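Local coordinates for pilotin OutS (PDB 3UTK), which serves as the pilotin of a type II secretion system, interacting with secretin OutD in the export of pectate lyases and cellulases across the outer membrane, at residues E42-L47 and P94-N99; V51-Y56 and R120-F125; S64-D69 and P124-M129; V79-Q82 and D86-R89; Q102-D107 and A112-S117. All blocks are in the same frame, centred on the assembly; numbering follows the deposited sequence.

Interaction 1. Residues E42-L47 and P94-N99; sequences EQISQL and PQLSEN
One methyl group of L96 makes every close approach between E42-L47 and P94-N99. Its CD2 lies 4.1 Å from I44 CG2, the one apolar side-chain pair across this contact, and 4.1 Å from the I44 backbone O as well. The same methyl also sits 4.1 Å from S45 CA, so it rests on the backbone between two successive residues rather than slotting between side chains. Torsions explain the reach. L96 extends with CG opposite its own amide nitrogen (chi1 176°), and chi2 of 59° then directs CD2 at the other helix. I44 carries CG1 beside its backbone N (chi1 -54°), which leaves the branch methyl CG2, not the longer CG1-CD1 arm, to meet the leucine; the two side chains cross obliquely. S45 plays its part through main-chain carbon, because its CB points away from the other helix and OG remains 4.5 Å from L96 CD2; that hydroxyl makes a weak hydrogen bond to N41 O. The helices come close at this point, with S45 CA 7.8 Å from L96 CA, yet only 105 Å² is buried in total, as suits a surface contact. It joins helix 40-60 to the start of helix 94-106, where L96 and S97 also touch A48, while L47 leans on A80 and P94 on L73 of helix 69-82.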
# COMPACT_ATOMS: atom_id res chain seq x y z
N GLU A 42 -1.78 9.37 11.65
CA GLU A 42 -2.66 9.13 10.52
C GLU A 42 -1.84 8.94 9.25
O GLU A 42 -2.19 8.13 8.41
CB GLU A 42 -3.66 10.27 10.36
CG GLU A 42 -4.66 10.38 11.50
CD GLU A 42 -5.79 11.35 11.20
OE1 GLU A 42 -5.86 11.86 10.06
OE2 GLU A 42 -6.60 11.61 12.12
N GLN A 43 -0.74 9.67 9.12
CA GLN A 43 0.08 9.58 7.92
C GLN A 43 0.65 8.18 7.69
O GLN A 43 0.48 7.60 6.62
CB GLN A 43 1.21 10.62 7.94
CG GLN A 43 0.69 12.05 7.97
CD GLN A 43 1.80 13.08 7.91
OE1 GLN A 43 2.99 12.75 7.96
NE2 GLN A 43 1.41 14.35 7.81
N ILE A 44 1.31 7.64 8.71
CA ILE A 44 1.96 6.34 8.60
C ILE A 44 0.96 5.21 8.35
O ILE A 44 1.19 4.34 7.50
CB ILE A 44 2.77 6.01 9.87
CG1 ILE A 44 3.74 7.14 10.18
CG2 ILE A 44 3.50 4.69 9.70
CD1 ILE A 44 4.48 6.97 11.49
N SER A 45 -0.15 5.24 9.08
CA SER A 45 -1.21 4.26 8.90
C SER A 45 -1.78 4.30 7.48
O SER A 45 -2.14 3.26 6.92
CB SER A 45 -2.34 4.53 9.89
OG SER A 45 -1.94 4.16 11.20
N GLN A 46 -1.86 5.50 6.92
CA GLN A 46 -2.42 5.66 5.58
C GLN A 46 -1.50 5.05 4.53
O GLN A 46 -1.96 4.37 3.62
CB GLN A 46 -2.70 7.14 5.28
CG GLN A 46 -3.89 7.70 6.06
CD GLN A 46 -4.34 9.07 5.59
OE1 GLN A 46 -3.79 9.64 4.64
NE2 GLN A 46 -5.36 9.61 6.25
N LEU A 47 -0.20 5.31 4.65
CA LEU A 47 0.77 4.77 3.70
C LEU A 47 0.84 3.25 3.79
O LEU A 47 0.91 2.57 2.76
CB LEU A 47 2.16 5.36 3.94
CG LEU A 47 2.23 6.88 3.81
CD1 LEU A 47 3.64 7.37 4.12
CD2 LEU A 47 1.80 7.31 2.42
N PRO A 94 7.45 -0.28 7.05
CA PRO A 94 7.50 -1.60 6.40
C PRO A 94 6.85 -2.74 7.20
O PRO A 94 6.09 -3.53 6.64
CB PRO A 94 8.99 -1.86 6.23
CG PRO A 94 9.64 -0.49 6.29
CD PRO A 94 8.80 0.28 7.26
N GLN A 95 7.18 -2.86 8.49
CA GLN A 95 6.55 -3.88 9.31
C GLN A 95 5.05 -3.66 9.43
O GLN A 95 4.27 -4.62 9.39
CB GLN A 95 7.17 -3.93 10.71
CG GLN A 95 6.56 -5.01 11.58
CD GLN A 95 6.66 -6.39 10.95
OE1 GLN A 95 7.70 -6.77 10.41
NE2 GLN A 95 5.57 -7.14 10.99
N LEU A 96 4.63 -2.41 9.58
CA LEU A 96 3.21 -2.11 9.70
C LEU A 96 2.48 -2.55 8.43
O LEU A 96 1.38 -3.09 8.50
CB LEU A 96 2.97 -0.62 9.95
CG LEU A 96 1.48 -0.26 10.00
CD1 LEU A 96 0.76 -1.05 11.10
CD2 LEU A 96 1.27 1.23 10.17
N SER A 97 3.12 -2.32 7.29
CA SER A 97 2.55 -2.68 6.00
C SER A 97 2.30 -4.18 5.90
O SER A 97 1.23 -4.62 5.45
CB SER A 97 3.49 -2.26 4.87
OG SER A 97 3.63 -0.85 4.81
N GLU A 98 3.29 -4.96 6.33
CA GLU A 98 3.18 -6.42 6.30
C GLU A 98 2.11 -6.90 7.28
O GLU A 98 1.35 -7.82 6.97
CB GLU A 98 4.54 -7.06 6.61
CG GLU A 98 4.54 -8.59 6.67
CD GLU A 98 4.17 -9.26 5.35
OE1 GLU A 98 4.13 -8.57 4.31
OE2 GLU A 98 3.91 -10.48 5.36
N ASN A 99 2.04 -6.27 8.45
CA ASN A 99 1.00 -6.63 9.43
C ASN A 99 -0.41 -6.41 8.90
O ASN A 99 -1.29 -7.24 9.09
CB ASN A 99 1.19 -5.86 10.74
CG ASN A 99 2.40 -6.34 11.52
OD1 ASN A 99 2.79 -5.72 12.52
ND2 ASN A 99 2.99 -7.44 11.08

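Interaction 2. Residues V51-Y56 and R120-F125; sequences VAASKY and RTMTPF
S54 presents its hydroxyl oxygen to two side chains of R120-F125 at once. OG lies 3.3 Å from M122 CE, and it stands at the edge of the F125 ring, in the ring plane, 3.3 Å from CD2 and equally near CE2. The oxygen therefore faces ring C-H groups and not the pi cloud, a placement that is probably mildly favourable in electrostatic terms. Beside it, A53 CB meets the end of M122, 4.0 Å from CE and also 4.0 Å from SD, so the thioether lies along the helix surface with its methyl turned toward the serine. That fit needs a folded side chain: the bends at chi2 (-78°) and chi3 (-67°) bring M122 CE round to S54 OG. F125 reaches the same spot with CG opposite its amide nitrogen (chi1 -168°).

A second shell surrounds these groups. S54 OG is hydrogen-bonded to L50 O one turn earlier in its own helix, which satisfies this buried hydroxyl among apolar partners. M122 occupies the turn between two helices, and a weak backbone bond (F125 N to M122 O, 3.0 Å) spans the start of helix 123-131. All four touching residues are buried. The joint between helices 111-121 and 123-131 thus packs against the C-terminal half of helix 40-60, with F118 covering A53, I72 and T75 of helix 69-82 reaching S54 and F125, and L126 and M129 of helix 123-131 closing over S54.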
# COMPACT_ATOMS: atom_id res chain seq x y z
N VAL A 51 0.35 0.34 0.88
CA VAL A 51 1.33 -0.70 0.63
C VAL A 51 0.69 -2.10 0.77
O VAL A 51 0.91 -2.97 -0.07
CB VAL A 51 2.54 -0.56 1.58
CG1 VAL A 51 3.51 -1.70 1.35
CG2 VAL A 51 3.23 0.79 1.34
N ALA A 52 -0.08 -2.29 1.83
CA ALA A 52 -0.77 -3.56 2.07
C ALA A 52 -1.74 -3.92 0.95
O ALA A 52 -1.80 -5.07 0.51
CB ALA A 52 -1.51 -3.52 3.40
N ALA A 53 -2.52 -2.94 0.51
CA ALA A 53 -3.48 -3.16 -0.58
C ALA A 53 -2.75 -3.51 -1.88
O ALA A 53 -3.18 -4.37 -2.64
CB ALA A 53 -4.36 -1.93 -0.77
N SER A 54 -1.64 -2.82 -2.13
CA SER A 54 -0.82 -3.11 -3.30
C SER A 54 -0.23 -4.52 -3.27
O SER A 54 -0.25 -5.20 -4.28
CB SER A 54 0.29 -2.08 -3.46
OG SER A 54 -0.25 -0.79 -3.67
N LYS A 55 0.32 -4.95 -2.14
CA LYS A 55 0.84 -6.32 -2.04
C LYS A 55 -0.30 -7.33 -2.21
O LYS A 55 -0.13 -8.37 -2.83
CB LYS A 55 1.59 -6.54 -0.72
CG LYS A 55 2.19 -7.94 -0.58
CD LYS A 55 3.04 -8.10 0.67
CE LYS A 55 3.71 -9.47 0.70
NZ LYS A 55 4.80 -9.54 1.71
N TYR A 56 -1.46 -7.02 -1.64
CA TYR A 56 -2.63 -7.89 -1.80
C TYR A 56 -2.97 -8.07 -3.28
O TYR A 56 -3.27 -9.17 -3.74
CB TYR A 56 -3.83 -7.34 -1.00
CG TYR A 56 -5.01 -8.27 -0.96
CD1 TYR A 56 -5.89 -8.36 -2.03
CD2 TYR A 56 -5.27 -9.04 0.17
CE1 TYR A 56 -6.98 -9.22 -1.99
CE2 TYR A 56 -6.35 -9.90 0.22
CZ TYR A 56 -7.20 -9.99 -0.86
OH TYR A 56 -8.27 -10.85 -0.81
N ARG A 120 -10.60 -1.68 -8.60
CA ARG A 120 -11.43 -0.54 -8.94
C ARG A 120 -10.87 0.78 -8.42
O ARG A 120 -10.90 1.78 -9.13
CB ARG A 120 -12.87 -0.72 -8.44
CG ARG A 120 -13.82 0.41 -8.85
CD ARG A 120 -15.20 0.24 -8.22
NE ARG A 120 -15.80 1.52 -7.86
CZ ARG A 120 -16.15 1.87 -6.62
NH1 ARG A 120 -15.99 1.03 -5.61
NH2 ARG A 120 -16.69 3.07 -6.41
N THR A 121 -10.33 0.77 -7.19
CA THR A 121 -10.05 2.03 -6.49
C THR A 121 -8.58 2.45 -6.42
O THR A 121 -8.28 3.59 -6.07
CB THR A 121 -10.53 1.97 -5.02
OG1 THR A 121 -9.77 0.96 -4.33
CG2 THR A 121 -12.02 1.63 -4.94
N MET A 122 -7.66 1.55 -6.75
CA MET A 122 -6.24 1.80 -6.46
C MET A 122 -5.48 2.46 -7.61
O MET A 122 -4.28 2.70 -7.50
CB MET A 122 -5.55 0.49 -6.04
CG MET A 122 -5.89 0.03 -4.62
SD MET A 122 -4.97 1.00 -3.39
CE MET A 122 -3.29 0.47 -3.72
N THR A 123 -6.17 2.76 -8.70
CA THR A 123 -5.49 3.32 -9.88
C THR A 123 -4.49 4.47 -9.62
O THR A 123 -3.39 4.45 -10.14
CB THR A 123 -6.49 3.76 -10.97
OG1 THR A 123 -7.32 2.65 -11.33
CG2 THR A 123 -5.74 4.23 -12.20
N PRO A 124 -4.89 5.49 -8.83
CA PRO A 124 -3.93 6.59 -8.62
C PRO A 124 -2.61 6.15 -7.98
O PRO A 124 -1.54 6.66 -8.35
CB PRO A 124 -4.70 7.54 -7.69
CG PRO A 124 -6.14 7.26 -7.98
CD PRO A 124 -6.20 5.78 -8.23
N PHE A 125 -2.66 5.21 -7.04
CA PHE A 125 -1.44 4.75 -6.41
C PHE A 125 -0.64 3.86 -7.35
O PHE A 125 0.58 3.96 -7.42
CB PHE A 125 -1.73 4.04 -5.09
CG PHE A 125 -0.51 3.79 -4.25
CD1 PHE A 125 0.21 4.84 -3.71
CD2 PHE A 125 -0.07 2.49 -4.01
CE1 PHE A 125 1.33 4.60 -2.93
CE2 PHE A 125 1.05 2.25 -3.24
CZ PHE A 125 1.76 3.30 -2.70

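Interaction 3. Residues S64-D69 and P124-M129; sequences SDLPDD and PFLDAM
The connection between helices 40-60 and 69-82 lays two consecutive apolar residues, L66 and P67, against L126 and M129 of the C-terminal helix. L126 and M129 are three residues apart, and so present neighbouring side chains on one flank of their helix. L66 straddles a single methyl: L126 CD2 is 3.9 Å from L66 CD1 and the same distance from L66 CD2. The two leucines meet at about a right angle, methyl pair against methyl. P67 is met by sulfur. M129 SD lies 3.6 Å from P67 CD and 3.9 Å from CG of that ring, and its side chain slants across the proline. L66 CD2 is also near this sulfur, 4.3 Å from M129 SD, which links the two halves of the contact.

M129 takes up this position with a chi1 of -123°, away from the staggered values and probably at a modest cost, while the bend at chi3 turns CE away from P67. No hydrogen bond crosses between the segments; the contact is wholly apolar, and 163 Å² is buried.

Polar groups hold the connection in shape on its other side: P67 O accepts from R58 NH1, and the D69 carboxylate forms salt bridges with R58 and K55. D68 is the N-cap of helix 69-82, its OD1 accepting from T71 N. What results is a helix-loop-helix hairpin whose second helix is capped by an aspartate and whose linker is packed against helix 123-131 through a leucine and a proline.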
# COMPACT_ATOMS: atom_id res chain seq x y z
N SER A 64 0.56 -9.28 -11.51
CA SER A 64 1.99 -9.48 -11.68
C SER A 64 2.68 -8.34 -12.41
O SER A 64 3.89 -8.38 -12.62
CB SER A 64 2.25 -10.79 -12.40
OG SER A 64 1.66 -10.77 -13.68
N ASP A 65 1.90 -7.33 -12.80
CA ASP A 65 2.46 -6.10 -13.37
C ASP A 65 2.99 -5.18 -12.28
O ASP A 65 3.70 -4.22 -12.55
CB ASP A 65 1.43 -5.37 -14.25
CG ASP A 65 0.11 -5.09 -13.53
OD1 ASP A 65 -0.42 -5.99 -12.83
OD2 ASP A 65 -0.40 -3.96 -13.67
N LEU A 66 2.64 -5.48 -11.03
CA LEU A 66 3.10 -4.68 -9.90
C LEU A 66 4.46 -5.16 -9.41
O LEU A 66 4.78 -6.35 -9.51
CB LEU A 66 2.06 -4.69 -8.77
CG LEU A 66 0.67 -4.20 -9.16
CD1 LEU A 66 -0.21 -4.10 -7.93
CD2 LEU A 66 0.72 -2.85 -9.85
N PRO A 67 5.28 -4.23 -8.89
CA PRO A 67 6.66 -4.50 -8.47
C PRO A 67 6.76 -5.05 -7.05
O PRO A 67 5.74 -5.28 -6.39
CB PRO A 67 7.30 -3.11 -8.53
CG PRO A 67 6.18 -2.20 -8.15
CD PRO A 67 4.94 -2.80 -8.78
N ASP A 68 7.99 -5.25 -6.59
CA ASP A 68 8.24 -5.86 -5.28
C ASP A 68 7.90 -4.93 -4.12
O ASP A 68 7.66 -3.74 -4.32
CB ASP A 68 9.69 -6.36 -5.19
CG ASP A 68 10.69 -5.26 -5.45
OD1 ASP A 68 10.62 -4.22 -4.76
OD2 ASP A 68 11.56 -5.42 -6.34
N ASP A 69 7.89 -5.48 -2.91
CA ASP A 69 7.53 -4.71 -1.72
C ASP A 69 8.38 -3.46 -1.56
O ASP A 69 7.88 -2.41 -1.16
CB ASP A 69 7.65 -5.58 -0.46
CG ASP A 69 6.71 -6.78 -0.46
OD1 ASP A 69 5.82 -6.87 -1.35
OD2 ASP A 69 6.84 -7.62 0.45
N PRO A 124 -4.89 5.49 -8.83
CA PRO A 124 -3.93 6.59 -8.62
C PRO A 124 -2.61 6.15 -7.98
O PRO A 124 -1.54 6.66 -8.35
CB PRO A 124 -4.70 7.54 -7.69
CG PRO A 124 -6.14 7.26 -7.98
CD PRO A 124 -6.20 5.78 -8.23
N PHE A 125 -2.66 5.21 -7.04
CA PHE A 125 -1.44 4.75 -6.41
C PHE A 125 -0.64 3.86 -7.35
O PHE A 125 0.58 3.96 -7.42
CB PHE A 125 -1.73 4.04 -5.09
CG PHE A 125 -0.51 3.79 -4.25
CD1 PHE A 125 0.21 4.84 -3.71
CD2 PHE A 125 -0.07 2.49 -4.01
CE1 PHE A 125 1.33 4.60 -2.93
CE2 PHE A 125 1.05 2.25 -3.24
CZ PHE A 125 1.76 3.30 -2.70
N LEU A 126 -1.33 2.99 -8.10
CA LEU A 126 -0.63 2.14 -9.06
C LEU A 126 0.02 2.99 -10.16
O LEU A 126 1.10 2.67 -10.65
CB LEU A 126 -1.56 1.08 -9.66
CG LEU A 126 -2.33 0.22 -8.65
CD1 LEU A 126 -3.13 -0.86 -9.37
CD2 LEU A 126 -1.41 -0.40 -7.61
N ASP A 127 -0.65 4.07 -10.55
CA ASP A 127 -0.07 5.00 -11.53
C ASP A 127 1.24 5.61 -11.02
O ASP A 127 2.22 5.75 -11.77
CB ASP A 127 -1.05 6.12 -11.87
CG ASP A 127 -2.10 5.69 -12.88
OD1 ASP A 127 -2.04 4.54 -13.37
OD2 ASP A 127 -2.98 6.52 -13.21
N ALA A 128 1.25 5.98 -9.75
CA ALA A 128 2.43 6.56 -9.11
C ALA A 128 3.59 5.57 -9.11
O ALA A 128 4.76 5.95 -9.17
CB ALA A 128 2.10 6.98 -7.68
N MET A 129 3.26 4.29 -9.04
CA MET A 129 4.26 3.24 -9.01
C MET A 129 5.07 3.14 -10.29
O MET A 129 6.22 2.71 -10.26
CB MET A 129 3.57 1.91 -8.75
CG MET A 129 4.07 1.19 -7.56
SD MET A 129 2.95 -0.19 -7.30
CE MET A 129 1.97 0.41 -5.93

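Interaction 4. Residues V79-Q82 and D86-R89; sequences VAVQ and DTGR
The hydroxyl of T87 is turned toward hydrocarbon: V81 CG2 lies 3.7 Å from T87 OG1 and A80 CB 3.9 Å from it. The contact buries this oxygen, and the model contains no hydrogen-bonding partner for it. The torsion accounts for the direction. With chi1 at -53°, OG1 lies beside the backbone N of T87 and it is the oxygen, not the methyl CG2, that makes both approaches to the helix. V81 offers the methyl on the amide side of its CB, and the two branched side chains meet at about a right angle. A80 contributes nothing but its CB, which points toward the loop. The backbones are correspondingly close, A80 CA and T87 CA being 6.9 Å apart, although just 86 Å² is buried.

T87 sits within a turn that probably helps to set its position. Residues D86 to R89 form a type I beta turn, and D86 OD1 accepts from G88 N at 3.0 Å, an Asx turn within the same four residues. The N-H points well at its acceptor, at 156°, but approaches from above, 58° out of the carboxylate plane. This bond fixes the D86 side chain on the turn itself, leaving T87 between the bonded residues to face the helix.

In the fold, the turn doubles back on the end of helix 69-82 after a short reversal. The A80 side chain also touches L47 of helix 40-60 and W85 and Y90 of the loop, and R89 touches A40 at the start of helix 40-60.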
# COMPACT_ATOMS: atom_id res chain seq x y z
N VAL A 79 4.98 9.49 -2.50
CA VAL A 79 3.70 10.16 -2.32
C VAL A 79 3.72 11.03 -1.06
O VAL A 79 3.26 12.17 -1.08
CB VAL A 79 2.55 9.14 -2.25
CG1 VAL A 79 1.26 9.81 -1.76
CG2 VAL A 79 2.34 8.49 -3.61
N ALA A 80 4.28 10.51 0.03
CA ALA A 80 4.41 11.27 1.26
C ALA A 80 5.21 12.56 1.05
O ALA A 80 4.84 13.62 1.53
CB ALA A 80 5.04 10.42 2.37
N VAL A 81 6.32 12.45 0.32
CA VAL A 81 7.14 13.62 0.03
C VAL A 81 6.36 14.65 -0.79
O VAL A 81 6.42 15.85 -0.53
CB VAL A 81 8.45 13.24 -0.68
CG1 VAL A 81 9.19 14.49 -1.17
CG2 VAL A 81 9.34 12.44 0.27
N GLN A 82 5.58 14.16 -1.75
CA GLN A 82 4.79 15.04 -2.61
C GLN A 82 3.66 15.72 -1.84
O GLN A 82 3.17 16.78 -2.24
CB GLN A 82 4.24 14.27 -3.81
CG GLN A 82 5.34 13.76 -4.74
CD GLN A 82 4.81 12.95 -5.89
OE1 GLN A 82 3.64 12.56 -5.91
NE2 GLN A 82 5.67 12.67 -6.86
N ASP A 86 6.55 14.70 6.67
CA ASP A 86 7.87 14.40 7.23
C ASP A 86 8.15 12.90 7.19
O ASP A 86 7.60 12.14 7.99
CB ASP A 86 7.98 14.94 8.66
CG ASP A 86 9.37 14.74 9.24
OD1 ASP A 86 10.28 14.36 8.48
OD2 ASP A 86 9.55 14.97 10.46
N THR A 87 9.02 12.49 6.27
CA THR A 87 9.31 11.08 6.07
C THR A 87 10.42 10.60 7.00
O THR A 87 10.95 9.50 6.86
CB THR A 87 9.66 10.78 4.60
OG1 THR A 87 8.62 11.28 3.75
CG2 THR A 87 9.80 9.28 4.37
N GLY A 88 10.77 11.45 7.96
CA GLY A 88 11.71 11.07 8.99
C GLY A 88 11.02 10.28 10.09
O GLY A 88 11.64 9.43 10.73
N ARG A 89 9.73 10.55 10.28
CA ARG A 89 8.97 9.96 11.38
C ARG A 89 8.32 8.64 10.99
O ARG A 89 7.44 8.15 11.70
CB ARG A 89 7.90 10.93 11.90
CG ARG A 89 8.45 12.19 12.57
CD ARG A 89 7.34 13.01 13.23
NE ARG A 89 6.69 12.28 14.32
CZ ARG A 89 5.62 12.71 14.98
NH1 ARG A 89 5.07 13.87 14.67
NH2 ARG A 89 5.10 11.97 15.95

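Interaction 5. Residues Q102-D107 and A112-S117; sequences QGLLKD and ATQCSS
Q114 leaves its helix with CG opposite its backbone N (chi1 -169°) and then bends at chi2 (69°), which brings its side-chain oxygen over to L104 and D107. L104 CG lies beside its own backbone N, and CD2 is the methyl nearest that oxygen, 4.1 Å from Q114 OE1, with the side chains crossing at about a right angle. D107 OD2 stays 4.2 Å from Q114 OE1, too far for a direct bond.

Two waters fill the role instead. Water 2 donates to D107 OD2 and to Q114 OE1, each at 2.8 Å. Water 1 lies 2.8 Å from Q114 OE1 and 2.9 Å from L104 O, donating to both by geometry, although further acceptors compete for its two hydrogens. The other carboxylate oxygen, D107 OD1, is hydrogen-bonded to T109 OG1 in the link between the helices, while neighbouring C115 is tied covalently to C61 of another part of the chain. Helices 94-106 and 111-121 thus meet here through a hydrated seam: D107 OD2 and Q114 OE1, both acceptors, cannot bond each other directly and are joined through a water that donates to each.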
# COMPACT_ATOMS: atom_id res chain seq x y z
N GLN A 102 -1.22 -9.03 6.31
CA GLN A 102 -1.63 -10.27 6.96
C GLN A 102 -3.05 -10.16 7.51
O GLN A 102 -3.81 -11.13 7.50
CB GLN A 102 -0.64 -10.65 8.08
CG GLN A 102 0.75 -11.02 7.57
CD GLN A 102 0.74 -12.24 6.67
OE1 GLN A 102 1.54 -12.35 5.74
NE2 GLN A 102 -0.17 -13.17 6.93
N GLY A 103 -3.41 -8.96 7.97
CA GLY A 103 -4.75 -8.71 8.47
C GLY A 103 -5.81 -8.85 7.38
O GLY A 103 -6.88 -9.42 7.61
N LEU A 104 -5.50 -8.32 6.20
CA LEU A 104 -6.39 -8.43 5.04
C LEU A 104 -6.71 -9.90 4.73
O LEU A 104 -7.87 -10.26 4.51
CB LEU A 104 -5.77 -7.77 3.80
CG LEU A 104 -5.75 -6.23 3.69
CD1 LEU A 104 -4.87 -5.76 2.53
CD2 LEU A 104 -7.15 -5.67 3.53
N LEU A 105 -5.67 -10.73 4.71
CA LEU A 105 -5.86 -12.15 4.38
C LEU A 105 -6.88 -12.82 5.30
O LEU A 105 -7.59 -13.73 4.88
CB LEU A 105 -4.53 -12.91 4.45
CG LEU A 105 -3.39 -12.36 3.59
CD1 LEU A 105 -2.21 -13.33 3.58
CD2 LEU A 105 -3.86 -12.08 2.17
N LYS A 106 -6.94 -12.36 6.54
CA LYS A 106 -7.77 -13.02 7.55
C LYS A 106 -9.07 -12.29 7.91
O LYS A 106 -9.81 -12.74 8.79
CB LYS A 106 -6.93 -13.25 8.81
CG LYS A 106 -5.80 -14.24 8.60
CD LYS A 106 -5.02 -14.48 9.88
CE LYS A 106 -4.08 -15.66 9.71
NZ LYS A 106 -4.80 -16.88 9.25
N ASP A 107 -9.36 -11.18 7.24
CA ASP A 107 -10.43 -10.29 7.69
C ASP A 107 -11.86 -10.71 7.29
O ASP A 107 -12.84 -10.07 7.66
CB ASP A 107 -10.12 -8.80 7.35
CG ASP A 107 -10.37 -8.43 5.89
OD1 ASP A 107 -11.12 -9.14 5.18
OD2 ASP A 107 -9.83 -7.38 5.45
N ALA A 112 -12.25 -12.70 -4.17
CA ALA A 112 -12.79 -12.10 -5.39
C ALA A 112 -13.36 -10.72 -5.13
O ALA A 112 -13.21 -9.82 -5.96
CB ALA A 112 -13.86 -13.01 -6.00
N THR A 113 -14.03 -10.57 -3.99
CA THR A 113 -14.60 -9.29 -3.58
C THR A 113 -13.52 -8.24 -3.31
O THR A 113 -13.57 -7.12 -3.83
CB THR A 113 -15.47 -9.49 -2.32
OG1 THR A 113 -16.51 -10.43 -2.62
CG2 THR A 113 -16.10 -8.18 -1.86
N GLN A 114 -12.54 -8.60 -2.50
CA GLN A 114 -11.44 -7.70 -2.20
C GLN A 114 -10.66 -7.30 -3.46
O GLN A 114 -10.34 -6.12 -3.65
CB GLN A 114 -10.50 -8.33 -1.16
CG GLN A 114 -9.48 -7.34 -0.63
CD GLN A 114 -10.14 -6.29 0.22
OE1 GLN A 114 -10.49 -6.54 1.36
NE2 GLN A 114 -10.31 -5.09 -0.34
N CYS A 115 -10.36 -8.27 -4.32
CA CYS A 115 -9.63 -7.97 -5.55
C CYS A 115 -10.40 -7.02 -6.45
O CYS A 115 -9.83 -6.09 -7.02
CB CYS A 115 -9.30 -9.25 -6.34
SG CYS A 115 -8.15 -10.37 -5.50
N SER A 116 -11.69 -7.28 -6.62
CA SER A 116 -12.51 -6.41 -7.46
C SER A 116 -12.51 -4.99 -6.90
O SER A 116 -12.41 -4.01 -7.64
CB SER A 116 -13.95 -6.94 -7.52
OG SER A 116 -14.73 -6.14 -8.41
N SER A 117 -12.61 -4.88 -5.58
CA SER A 117 -12.63 -3.57 -4.93
C SER A 117 -11.29 -2.82 -5.08
O SER A 117 -11.29 -1.65 -5.47
CB SER A 117 -13.01 -3.69 -3.45
OG SER A 117 -13.11 -2.41 -2.86
O HOH W 1 -9.21 -8.74 2.45
O HOH W 2 -11.21 -5.52 3.90

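From the N terminus, helix 40-60 opens two loops: interaction 1 closes its own on helix 94-106, and interaction 2, starting further along the same helix, closes at 120-125 and so crosses it. Interaction 3 begins in the linker 64-69, also crosses interaction 1, and ends on helix 123-131, as interaction 2 does, sharing P124 and F125. The short loop of interaction 4 falls within the spans of interactions 1, 2 and 3. Interaction 5 opens after interaction 1 has closed and lies within interactions 2 and 3. Salt bridges from K55 to E98 and D69 link helix 40-60 to helices 94-106 and 69-82. Interactions 4 and 5 lie farthest apart, centres about 27 Å.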